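Local coordinates for glucose-1-phosphate thymidylyltransferase (Bacillus anthracis, PDB 4ECM), which transfers a thymidylyl group to glucose 1-phosphate, giving dTDP-glucose and pyrophosphate, a step of dTDP-L-rhamnose biosynthesis, at residues M74-K79 with T100-D105; I28-G33 with M126-G131. All coordinates share one frame; numbering follows the deposited sequence.

Interaction 1 (M74-K79 with T100-D105); sequences MIITGK and TYRVQD. With DAU (2'deoxy-thymidine-5'-diphospho-alpha-D-glucose), chain B.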
ATOM      1  N   MET A  74      17.814   7.041  12.608  1.00 19.75           N
ATOM      2  CA  MET A  74      16.697   7.733  12.012  1.00 20.50           C
ATOM      3  C   MET A  74      16.700   7.491  10.502  1.00 19.93           C
ATOM      4  O   MET A  74      17.745   7.554   9.850  1.00 21.67           O
ATOM      5  CB  MET A  74      16.735   9.236  12.325  1.00 20.72           C
ATOM      6  CG  MET A  74      15.676  10.034  11.555  1.00 23.23           C
ATOM      7  SD  MET A  74      15.199  11.594  12.338  1.00 25.61           S
ATOM      8  CE  MET A  74      14.282  10.940  13.731  1.00 22.52           C
ATOM      9  N   ILE A  75      15.522   7.227   9.962  1.00 20.36           N
ATOM     10  CA  ILE A  75      15.332   6.957   8.541  1.00 19.33           C
ATOM     11  C   ILE A  75      14.481   8.075   7.952  1.00 19.61           C
ATOM     12  O   ILE A  75      13.375   8.342   8.443  1.00 19.62           O
ATOM     13  CB  ILE A  75      14.582   5.640   8.342  1.00 20.06           C
ATOM     14  CG1 ILE A  75      15.316   4.461   9.024  1.00 22.01           C
ATOM     15  CG2 ILE A  75      14.305   5.371   6.839  1.00 20.61           C
ATOM     16  CD1 ILE A  75      16.588   4.067   8.429  1.00 20.44           C
ATOM     17  N   ILE A  76      14.990   8.719   6.905  1.00 19.42           N
ATOM     18  CA  ILE A  76      14.269   9.777   6.205  1.00 19.29           C
ATOM     19  C   ILE A  76      13.857   9.299   4.809  1.00 19.54           C
ATOM     20  O   ILE A  76      14.675   8.759   4.069  1.00 19.56           O
ATOM     21  CB  ILE A  76      15.135  11.014   6.025  1.00 18.44           C
ATOM     22  CG1 ILE A  76      15.622  11.547   7.381  1.00 18.77           C
ATOM     23  CG2 ILE A  76      14.370  12.109   5.236  1.00 20.04           C
ATOM     24  CD1 ILE A  76      14.516  12.004   8.328  1.00 14.60           C
ATOM     25  N   THR A  77      12.587   9.467   4.459  1.00 20.31           N
ATOM     26  CA  THR A  77      12.127   9.124   3.112  1.00 21.95           C
ATOM     27  C   THR A  77      10.889   9.937   2.771  1.00 22.13           C
ATOM     28  O   THR A  77      10.423  10.733   3.585  1.00 23.58           O
ATOM     29  CB  THR A  77      11.865   7.599   2.941  1.00 22.55           C
ATOM     30  OG1 THR A  77      11.780   7.279   1.539  1.00 24.30           O
ATOM     31  CG2 THR A  77      10.595   7.167   3.673  1.00 23.30           C
ATOM     32  N   GLY A  78      10.384   9.762   1.554  1.00 23.68           N
ATOM     33  CA  GLY A  78       9.183  10.483   1.094  1.00 23.65           C
ATOM     34  C   GLY A  78       7.903   9.924   1.698  1.00 22.99           C
ATOM     35  O   GLY A  78       7.860   8.791   2.158  1.00 21.06           O
ATOM     36  N   LYS A  79       6.863  10.737   1.687  1.00 24.00           N
ATOM     37  CA  LYS A  79       5.571  10.361   2.220  1.00 26.25           C
ATOM     38  C   LYS A  79       5.012   9.075   1.583  1.00 26.52           C
ATOM     39  O   LYS A  79       4.624   8.146   2.277  1.00 25.63           O
ATOM     40  CB  LYS A  79       4.575  11.508   1.979  1.00 27.82           C
ATOM     41  CG  LYS A  79       3.215  11.280   2.597  1.00 32.56           C
ATOM     42  CD  LYS A  79       2.302  12.522   2.525  1.00 38.16           C
ATOM     43  CE  LYS A  79       1.616  12.665   1.180  1.00 42.06           C
ATOM     44  NZ  LYS A  79       0.676  13.827   1.163  1.00 48.53           N
ATOM     45  N   THR A 100      13.507   5.300  14.021  1.00 19.42           N
ATOM     46  CA  THR A 100      12.597   6.434  14.177  1.00 19.05           C
ATOM     47  C   THR A 100      12.476   6.997  12.758  1.00 19.92           C
ATOM     48  O   THR A 100      13.485   7.089  12.046  1.00 20.27           O
ATOM     49  CB  THR A 100      13.154   7.467  15.176  1.00 20.47           C
ATOM     50  OG1 THR A 100      13.306   6.844  16.461  1.00 18.96           O
ATOM     51  CG2 THR A 100      12.216   8.691  15.321  1.00 18.49           C
ATOM     52  N   TYR A 101      11.264   7.361  12.335  1.00 19.54           N
ATOM     53  CA  TYR A 101      11.037   7.822  10.974  1.00 18.53           C
ATOM     54  C   TYR A 101      10.499   9.240  10.834  1.00 18.38           C
ATOM     55  O   TYR A 101       9.643   9.679  11.610  1.00 18.72           O
ATOM     56  CB  TYR A 101      10.013   6.892  10.284  1.00 18.68           C
ATOM     57  CG  TYR A 101      10.395   5.419  10.238  1.00 19.71           C
ATOM     58  CD1 TYR A 101      11.061   4.880   9.140  1.00 21.52           C
ATOM     59  CD2 TYR A 101      10.038   4.557  11.268  1.00 20.19           C
ATOM     60  CE1 TYR A 101      11.405   3.492   9.089  1.00 22.24           C
ATOM     61  CE2 TYR A 101      10.373   3.180  11.229  1.00 23.20           C
ATOM     62  CZ  TYR A 101      11.053   2.664  10.134  1.00 20.63           C
ATOM     63  OH  TYR A 101      11.364   1.331  10.100  1.00 21.30           O
ATOM     64  N   ARG A 102      10.969   9.932   9.803  1.00 17.95           N
ATOM     65  CA  ARG A 102      10.454  11.260   9.459  1.00 20.60           C
ATOM     66  C   ARG A 102      10.320  11.416   7.946  1.00 20.08           C
ATOM     67  O   ARG A 102      11.100  10.865   7.194  1.00 19.71           O
ATOM     68  CB  ARG A 102      11.319  12.368  10.012  1.00 19.69           C
ATOM     69  CG  ARG A 102      11.453  12.330  11.517  1.00 22.63           C
ATOM     70  CD  ARG A 102      11.766  13.716  12.017  1.00 23.54           C
ATOM     71  NE  ARG A 102      10.566  14.549  12.037  1.00 23.64           N
ATOM     72  CZ  ARG A 102      10.563  15.873  11.954  1.00 26.34           C
ATOM     73  NH1 ARG A 102      11.697  16.549  11.752  1.00 27.76           N
ATOM     74  NH2 ARG A 102       9.406  16.525  12.013  1.00 26.71           N
ATOM     75  N   VAL A 103       9.325  12.197   7.537  1.00 21.61           N
ATOM     76  CA  VAL A 103       9.007  12.440   6.147  1.00 21.55           C
ATOM     77  C   VAL A 103       9.647  13.707   5.578  1.00 23.19           C
ATOM     78  O   VAL A 103       9.577  14.772   6.182  1.00 22.21           O
ATOM     79  CB  VAL A 103       7.456  12.586   5.968  1.00 22.19           C
ATOM     80  CG1 VAL A 103       7.085  13.024   4.524  1.00 20.36           C
ATOM     81  CG2 VAL A 103       6.745  11.294   6.364  1.00 21.22           C
ATOM     82  N   GLN A 104      10.260  13.569   4.402  1.00 25.22           N
ATOM     83  CA  GLN A 104      10.811  14.690   3.664  1.00 26.52           C
ATOM     84  C   GLN A 104       9.775  14.953   2.575  1.00 29.12           C
ATOM     85  O   GLN A 104       9.566  14.123   1.702  1.00 28.05           O
ATOM     86  CB  GLN A 104      12.176  14.358   3.068  1.00 26.45           C
ATOM     87  CG  GLN A 104      12.819  15.555   2.411  1.00 25.69           C
ATOM     88  CD  GLN A 104      14.164  15.260   1.798  1.00 27.07           C
ATOM     89  OE1 GLN A 104      14.520  14.097   1.552  1.00 24.47           O
ATOM     90  NE2 GLN A 104      14.934  16.329   1.532  1.00 25.16           N
ATOM     91  N   ASP A 105       9.104  16.096   2.663  1.00 33.21           N
ATOM     92  CA  ASP A 105       7.997  16.446   1.758  1.00 36.46           C
ATOM     93  C   ASP A 105       8.353  16.422   0.277  1.00 37.83           C
ATOM     94  O   ASP A 105       7.628  15.848  -0.516  1.00 38.01           O
ATOM     95  CB  ASP A 105       7.434  17.831   2.126  1.00 37.22           C
ATOM     96  CG  ASP A 105       6.706  17.830   3.460  1.00 42.07           C
ATOM     97  OD1 ASP A 105       6.933  18.770   4.276  1.00 46.20           O
ATOM     98  OD2 ASP A 105       5.922  16.877   3.695  1.00 41.58           O
TER
HETATM   99  O6  DAU B 301      27.073   9.323  -3.962  1.00 29.54           O
HETATM  100  C6  DAU B 301      28.008  10.288  -3.473  1.00 29.79           C
HETATM  101  C5  DAU B 301      27.553  11.685  -3.868  1.00 29.00           C
HETATM  102  O5  DAU B 301      26.232  11.862  -3.364  1.00 28.07           O
HETATM  103  C4  DAU B 301      28.494  12.764  -3.320  1.00 28.91           C
HETATM  104  O4  DAU B 301      29.792  12.642  -3.889  1.00 24.77           O
HETATM  105  C3  DAU B 301      27.976  14.174  -3.592  1.00 26.95           C
HETATM  106  O3  DAU B 301      28.848  15.123  -2.940  1.00 23.48           O
HETATM  107  C2  DAU B 301      26.546  14.274  -3.051  1.00 27.75           C
HETATM  108  O2  DAU B 301      25.959  15.549  -3.373  1.00 27.92           O
HETATM  109  C1  DAU B 301      25.668  13.157  -3.604  1.00 28.85           C
HETATM  110  O1  DAU B 301      25.491  13.357  -5.002  1.00 31.50           O
HETATM  111  P2  DAU B 301      24.226  12.716  -5.774  1.00 34.76           P
HETATM  112  O3P DAU B 301      24.428  11.235  -5.995  1.00 38.83           O
HETATM  113  O4P DAU B 301      23.919  13.631  -6.926  1.00 29.34           O
HETATM  114  OPP DAU B 301      23.055  12.841  -4.666  1.00 38.28           O
HETATM  115  P   DAU B 301      21.561  12.310  -4.935  1.00 39.92           P
HETATM  116  O1P DAU B 301      21.620  11.106  -5.844  1.00 46.25           O
HETATM  117  O2P DAU B 301      20.715  13.480  -5.283  1.00 42.20           O
HETATM  118  O5' DAU B 301      21.120  11.767  -3.481  1.00 43.44           O
HETATM  119  C5' DAU B 301      21.715  10.591  -2.973  1.00 40.53           C
HETATM  120  C4' DAU B 301      20.947   9.950  -1.817  1.00 38.69           C
HETATM  121  O4' DAU B 301      20.451  10.882  -0.858  1.00 32.54           O
HETATM  122  C3' DAU B 301      19.786   9.095  -2.276  1.00 37.76           C
HETATM  123  O3' DAU B 301      20.001   7.811  -1.683  1.00 43.53           O
HETATM  124  C2' DAU B 301      18.545   9.747  -1.716  1.00 37.01           C
HETATM  125  C1' DAU B 301      19.068  10.688  -0.641  1.00 33.84           C
HETATM  126  N11 DAU B 301      18.529  12.058  -0.662  1.00 32.61           N
HETATM  127  C61 DAU B 301      18.699  12.826  -1.843  1.00 32.98           C
HETATM  128  C51 DAU B 301      17.946  13.962  -2.059  1.00 36.09           C
HETATM  129  C5A DAU B 301      18.216  14.831  -3.270  1.00 34.46           C
HETATM  130  C21 DAU B 301      17.434  12.356   0.172  1.00 29.24           C
HETATM  131  O21 DAU B 301      17.227  11.582   1.247  1.00 28.98           O
HETATM  132  N31 DAU B 301      16.677  13.466  -0.008  1.00 35.32           N
HETATM  133  C41 DAU B 301      16.875  14.277  -1.080  1.00 35.39           C
HETATM  134  O41 DAU B 301      16.098  15.369  -1.256  1.00 43.28           O
HETATM  135  O   HOH W   1       6.893  13.311   0.618  1.00 36.71           O
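Met74-Thr77 and Thr100-Val103 run as neighbouring parallel strands; their axes approach to 4.8 Å, at 24° from parallel. They are the two strands of a beta-alpha-beta unit in the nucleotidyltransferase sheet, with helix 82-89 between them in the chain. Ile75 uses both backbone groups: its N donates to Thr100 O (2.9 Å), and its O accepts from Arg102 N (3.2 Å). The next bond, Thr77 N to Arg102 O, is weak. Gln104 N donates to Thr77 O at 3.0 Å.

On one face, Met74 bends at chi3 (-71°), which brings CE against Thr100 CG2 and across Arg102 CG. Ile76 CD1 lies beside Arg102 CB, both side chains pointing the same way. Arg102 NH1 hydrogen-bonds Leu116 O, and NE hydrogen-bonds Phe99 O of the second subunit. On the other face, Ile75 CB approaches the Tyr101 ring obliquely at CD1 (3.7 Å), and Tyr101 OH bonds to Gly90 O.

Near the C-terminal end of the pairing, the extended Gln104 side chain reads the thymine. Its NE2 makes a weak bond to O41 of the nucleotide and also hydrogen-bonds Gln112 OE1 and Gly109 O. Its OE1 accepts from thymine N31 at 2.7 Å, nearly straight (169°).

Interaction 2 (I28-G33 with M126-G131); sequences IILAGG and MVVILG. With DAU (2'deoxy-thymidine-5'-diphospho-alpha-D-glucose), chain B; POP (pyrophosphate 2-), chain C.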
ATOM      1  N   ILE A  28      21.962   7.956  10.858  1.00 20.34           N
ATOM      2  CA  ILE A  28      20.989   8.568   9.967  1.00 20.17           C
ATOM      3  C   ILE A  28      21.119   7.965   8.575  1.00 20.12           C
ATOM      4  O   ILE A  28      22.207   7.929   8.020  1.00 19.61           O
ATOM      5  CB  ILE A  28      21.207  10.082   9.877  1.00 20.00           C
ATOM      6  CG1 ILE A  28      21.035  10.726  11.272  1.00 22.37           C
ATOM      7  CG2 ILE A  28      20.243  10.704   8.876  1.00 17.40           C
ATOM      8  CD1 ILE A  28      21.441  12.183  11.345  1.00 18.07           C
ATOM      9  N   ILE A  29      20.021   7.444   8.029  1.00 20.13           N
ATOM     10  CA  ILE A  29      20.033   6.921   6.661  1.00 18.66           C
ATOM     11  C   ILE A  29      19.075   7.795   5.866  1.00 18.30           C
ATOM     12  O   ILE A  29      17.893   7.894   6.203  1.00 17.36           O
ATOM     13  CB  ILE A  29      19.578   5.449   6.543  1.00 18.58           C
ATOM     14  CG1 ILE A  29      20.421   4.535   7.424  1.00 21.53           C
ATOM     15  CG2 ILE A  29      19.683   4.977   5.068  1.00 17.70           C
ATOM     16  CD1 ILE A  29      19.962   3.079   7.421  1.00 18.47           C
ATOM     17  N   LEU A  30      19.593   8.446   4.834  1.00 17.92           N
ATOM     18  CA  LEU A  30      18.799   9.325   3.990  1.00 17.67           C
ATOM     19  C   LEU A  30      18.334   8.496   2.813  1.00 17.39           C
ATOM     20  O   LEU A  30      19.134   8.106   1.955  1.00 17.62           O
ATOM     21  CB  LEU A  30      19.620  10.552   3.558  1.00 17.98           C
ATOM     22  CG  LEU A  30      20.111  11.414   4.729  1.00 20.00           C
ATOM     23  CD1 LEU A  30      20.797  12.678   4.218  1.00 21.24           C
ATOM     24  CD2 LEU A  30      18.950  11.787   5.700  1.00 18.85           C
ATOM     25  N   ALA A  31      17.035   8.212   2.782  1.00 18.09           N
ATOM     26  CA  ALA A  31      16.478   7.339   1.765  1.00 20.04           C
ATOM     27  C   ALA A  31      15.368   7.993   0.969  1.00 21.98           C
ATOM     28  O   ALA A  31      14.471   7.315   0.483  1.00 24.46           O
ATOM     29  CB  ALA A  31      15.988   6.032   2.415  1.00 18.10           C
ATOM     30  N   GLY A  32      15.452   9.310   0.801  1.00 25.54           N
ATOM     31  CA  GLY A  32      14.453  10.066   0.047  1.00 26.13           C
ATOM     32  C   GLY A  32      14.779  10.148  -1.432  1.00 28.52           C
ATOM     33  O   GLY A  32      15.351   9.225  -2.011  1.00 27.79           O
ATOM     34  N   GLY A  33      14.402  11.258  -2.054  1.00 31.12           N
ATOM     35  CA  GLY A  33      14.634  11.440  -3.491  1.00 33.69           C
ATOM     36  C   GLY A  33      13.519  10.879  -4.358  1.00 34.42           C
ATOM     37  O   GLY A  33      12.699  10.099  -3.904  1.00 34.01           O
ATOM     38  N   MET A 126      26.845  12.099  14.966  1.00 20.61           N
ATOM     39  CA  MET A 126      26.110  11.256  14.045  1.00 21.11           C
ATOM     40  C   MET A 126      26.909  10.758  12.855  1.00 20.56           C
ATOM     41  O   MET A 126      27.888  11.384  12.431  1.00 21.35           O
ATOM     42  CB  MET A 126      24.941  12.067  13.510  1.00 22.16           C
ATOM     43  CG  MET A 126      25.354  13.107  12.462  1.00 21.51           C
ATOM     44  SD  MET A 126      24.204  14.472  12.356  1.00 24.07           S
ATOM     45  CE  MET A 126      24.880  15.509  13.693  1.00 20.46           C
ATOM     46  N   VAL A 127      26.488   9.611  12.343  1.00 19.63           N
ATOM     47  CA  VAL A 127      27.004   9.079  11.100  1.00 19.65           C
ATOM     48  C   VAL A 127      25.830   9.112  10.123  1.00 20.37           C
ATOM     49  O   VAL A 127      24.750   8.570  10.403  1.00 19.51           O
ATOM     50  CB  VAL A 127      27.564   7.651  11.207  1.00 20.77           C
ATOM     51  CG1 VAL A 127      27.959   7.142   9.805  1.00 18.38           C
ATOM     52  CG2 VAL A 127      28.776   7.618  12.158  1.00 19.56           C
ATOM     53  N   VAL A 128      26.028   9.789   9.000  1.00 20.58           N
ATOM     54  CA  VAL A 128      25.007   9.908   7.982  1.00 19.31           C
ATOM     55  C   VAL A 128      25.411   9.060   6.784  1.00 20.72           C
ATOM     56  O   VAL A 128      26.513   9.207   6.276  1.00 22.61           O
ATOM     57  CB  VAL A 128      24.875  11.359   7.512  1.00 20.56           C
ATOM     58  CG1 VAL A 128      23.849  11.453   6.389  1.00 17.63           C
ATOM     59  CG2 VAL A 128      24.524  12.291   8.696  1.00 14.12           C
ATOM     60  N   ILE A 129      24.536   8.155   6.348  1.00 20.19           N
ATOM     61  CA  ILE A 129      24.794   7.352   5.167  1.00 19.09           C
ATOM     62  C   ILE A 129      23.726   7.580   4.100  1.00 19.79           C
ATOM     63  O   ILE A 129      22.525   7.350   4.336  1.00 19.66           O
ATOM     64  CB  ILE A 129      24.832   5.839   5.485  1.00 20.05           C
ATOM     65  CG1 ILE A 129      25.873   5.549   6.577  1.00 18.08           C
ATOM     66  CG2 ILE A 129      25.153   5.030   4.215  1.00 14.16           C
ATOM     67  CD1 ILE A 129      26.137   4.063   6.813  1.00 18.01           C
ATOM     68  N   LEU A 130      24.143   8.032   2.917  1.00 18.93           N
ATOM     69  CA  LEU A 130      23.196   8.168   1.819  1.00 18.77           C
ATOM     70  C   LEU A 130      22.815   6.715   1.464  1.00 18.75           C
ATOM     71  O   LEU A 130      23.676   5.850   1.283  1.00 19.25           O
ATOM     72  CB  LEU A 130      23.799   8.917   0.630  1.00 18.67           C
ATOM     73  CG  LEU A 130      24.369  10.302   0.955  1.00 19.15           C
ATOM     74  CD1 LEU A 130      24.873  11.012  -0.295  1.00 16.21           C
ATOM     75  CD2 LEU A 130      23.307  11.148   1.670  1.00 15.54           C
ATOM     76  N   GLY A 131      21.520   6.450   1.416  1.00 18.71           N
ATOM     77  CA  GLY A 131      21.003   5.110   1.178  1.00 18.05           C
ATOM     78  C   GLY A 131      21.502   4.374  -0.033  1.00 18.52           C
ATOM     79  O   GLY A 131      21.535   3.142  -0.033  1.00 19.26           O
TER
HETATM   80  O6  DAU B 301      27.073   9.323  -3.962  1.00 29.54           O
HETATM   81  C6  DAU B 301      28.008  10.288  -3.473  1.00 29.79           C
HETATM   82  C5  DAU B 301      27.553  11.685  -3.868  1.00 29.00           C
HETATM   83  O5  DAU B 301      26.232  11.862  -3.364  1.00 28.07           O
HETATM   84  C4  DAU B 301      28.494  12.764  -3.320  1.00 28.91           C
HETATM   85  O4  DAU B 301      29.792  12.642  -3.889  1.00 24.77           O
HETATM   86  C3  DAU B 301      27.976  14.174  -3.592  1.00 26.95           C
HETATM   87  O3  DAU B 301      28.848  15.123  -2.940  1.00 23.48           O
HETATM   88  C2  DAU B 301      26.546  14.274  -3.051  1.00 27.75           C
HETATM   89  O2  DAU B 301      25.959  15.549  -3.373  1.00 27.92           O
HETATM   90  C1  DAU B 301      25.668  13.157  -3.604  1.00 28.85           C
HETATM   91  O1  DAU B 301      25.491  13.357  -5.002  1.00 31.50           O
HETATM   92  P2  DAU B 301      24.226  12.716  -5.774  1.00 34.76           P
HETATM   93  O3P DAU B 301      24.428  11.235  -5.995  1.00 38.83           O
HETATM   94  O4P DAU B 301      23.919  13.631  -6.926  1.00 29.34           O
HETATM   95  OPP DAU B 301      23.055  12.841  -4.666  1.00 38.28           O
HETATM   96  P   DAU B 301      21.561  12.310  -4.935  1.00 39.92           P
HETATM   97  O1P DAU B 301      21.620  11.106  -5.844  1.00 46.25           O
HETATM   98  O2P DAU B 301      20.715  13.480  -5.283  1.00 42.20           O
HETATM   99  O5' DAU B 301      21.120  11.767  -3.481  1.00 43.44           O
HETATM  100  C5' DAU B 301      21.715  10.591  -2.973  1.00 40.53           C
HETATM  101  C4' DAU B 301      20.947   9.950  -1.817  1.00 38.69           C
HETATM  102  O4' DAU B 301      20.451  10.882  -0.858  1.00 32.54           O
HETATM  103  C3' DAU B 301      19.786   9.095  -2.276  1.00 37.76           C
HETATM  104  O3' DAU B 301      20.001   7.811  -1.683  1.00 43.53           O
HETATM  105  C2' DAU B 301      18.545   9.747  -1.716  1.00 37.01           C
HETATM  106  C1' DAU B 301      19.068  10.688  -0.641  1.00 33.84           C
HETATM  107  N11 DAU B 301      18.529  12.058  -0.662  1.00 32.61           N
HETATM  108  C61 DAU B 301      18.699  12.826  -1.843  1.00 32.98           C
HETATM  109  C51 DAU B 301      17.946  13.962  -2.059  1.00 36.09           C
HETATM  110  C5A DAU B 301      18.216  14.831  -3.270  1.00 34.46           C
HETATM  111  C21 DAU B 301      17.434  12.356   0.172  1.00 29.24           C
HETATM  112  O21 DAU B 301      17.227  11.582   1.247  1.00 28.98           O
HETATM  113  N31 DAU B 301      16.677  13.466  -0.008  1.00 35.32           N
HETATM  114  C41 DAU B 301      16.875  14.277  -1.080  1.00 35.39           C
HETATM  115  O41 DAU B 301      16.098  15.369  -1.256  1.00 43.28           O
HETATM  116  P1  POP C 302      16.998  10.734  -8.703  0.60 55.31           P
HETATM  117  O1  POP C 302      15.981  11.753  -9.146  0.60 54.96           O
HETATM  118  O2  POP C 302      17.070   9.582  -9.670  0.60 54.89           O
HETATM  119  O3  POP C 302      18.336  11.417  -8.646  0.60 56.65           O
HETATM  120  O   POP C 302      16.566  10.183  -7.241  0.60 55.76           O
HETATM  121  P2  POP C 302      17.593  10.125  -5.987  0.60 56.47           P
HETATM  122  O4  POP C 302      18.877   9.471  -6.445  0.60 57.83           O
HETATM  123  O5  POP C 302      16.988   9.292  -4.885  0.60 54.61           O
HETATM  124  O6  POP C 302      17.919  11.523  -5.475  0.60 54.73           O
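Four backbone hydrogen bonds tie Ile28-Leu30 to Val127-Gly131 in parallel register. Ile28 uses both its groups: N to Val127 O at 2.9 Å, and O from Ile129 N, also 2.9 Å and nearly straight (171°). Leu30 N donates to Ile129 O, and Leu30 O accepts from Gly131 N, which extends the pairing into the loop after strand 125-130.

The apolar contacts lie mostly on the face of Ile28, Leu30, Val128 and Leu130. In Ile28, CG1-CD1 extends away from the backbone (chi2 171°), which carries CD1 to Met126 SD (3.7 Å) and Val128 CG2. Leu30 CD1 touches both Val128 CG1 and Leu130 CD2 (3.9 Å each). Helix 110-115 covers this face through Ile110 and Leu114, and Ile29 packs on helix 57-67 across the sheet.

At the strand ends, Gly32 N donates to thymine O21 at 2.9 Å. Leu130 CD1 approaches O5 of the glucose ring at 3.5 Å, and CD2 the deoxyribose. Gly32-Gly33 open the glycine-rich stretch through Arg37 characteristic of sugar nucleotidyltransferases; its Ser36 and Arg37, with Lys47, hydrogen-bond the pyrophosphate. The buried apolar strand pair thus leads into a turn where Gly32 N bonds the base, while Gly33 CA only packs by pyrophosphate O5 (3.5 Å).

The two interactions occupy adjacent parts of one sheet, with centres about 10 Å apart. Across it the strands come in the order 98-103, 72-77, 25-30, 125-130, all parallel, as in a Rossmann-like core. Along the chain 28-33 comes first and 126-131 last, with both segments of interaction 1 between them. Strands 72-77 and 25-30 join the pairs directly: Ile76 O is 2.7 Å from Ala31 N, and Thr77 OG1 is 2.9 Å from Ala31 O, both probable hydrogen bonds. Interaction 2 is near the centre of the chain, while interaction 1 also meets the second subunit. Both contribute to the thymine site from the C-terminal ends of their strands, Gln104 from one and Gly32 from the other.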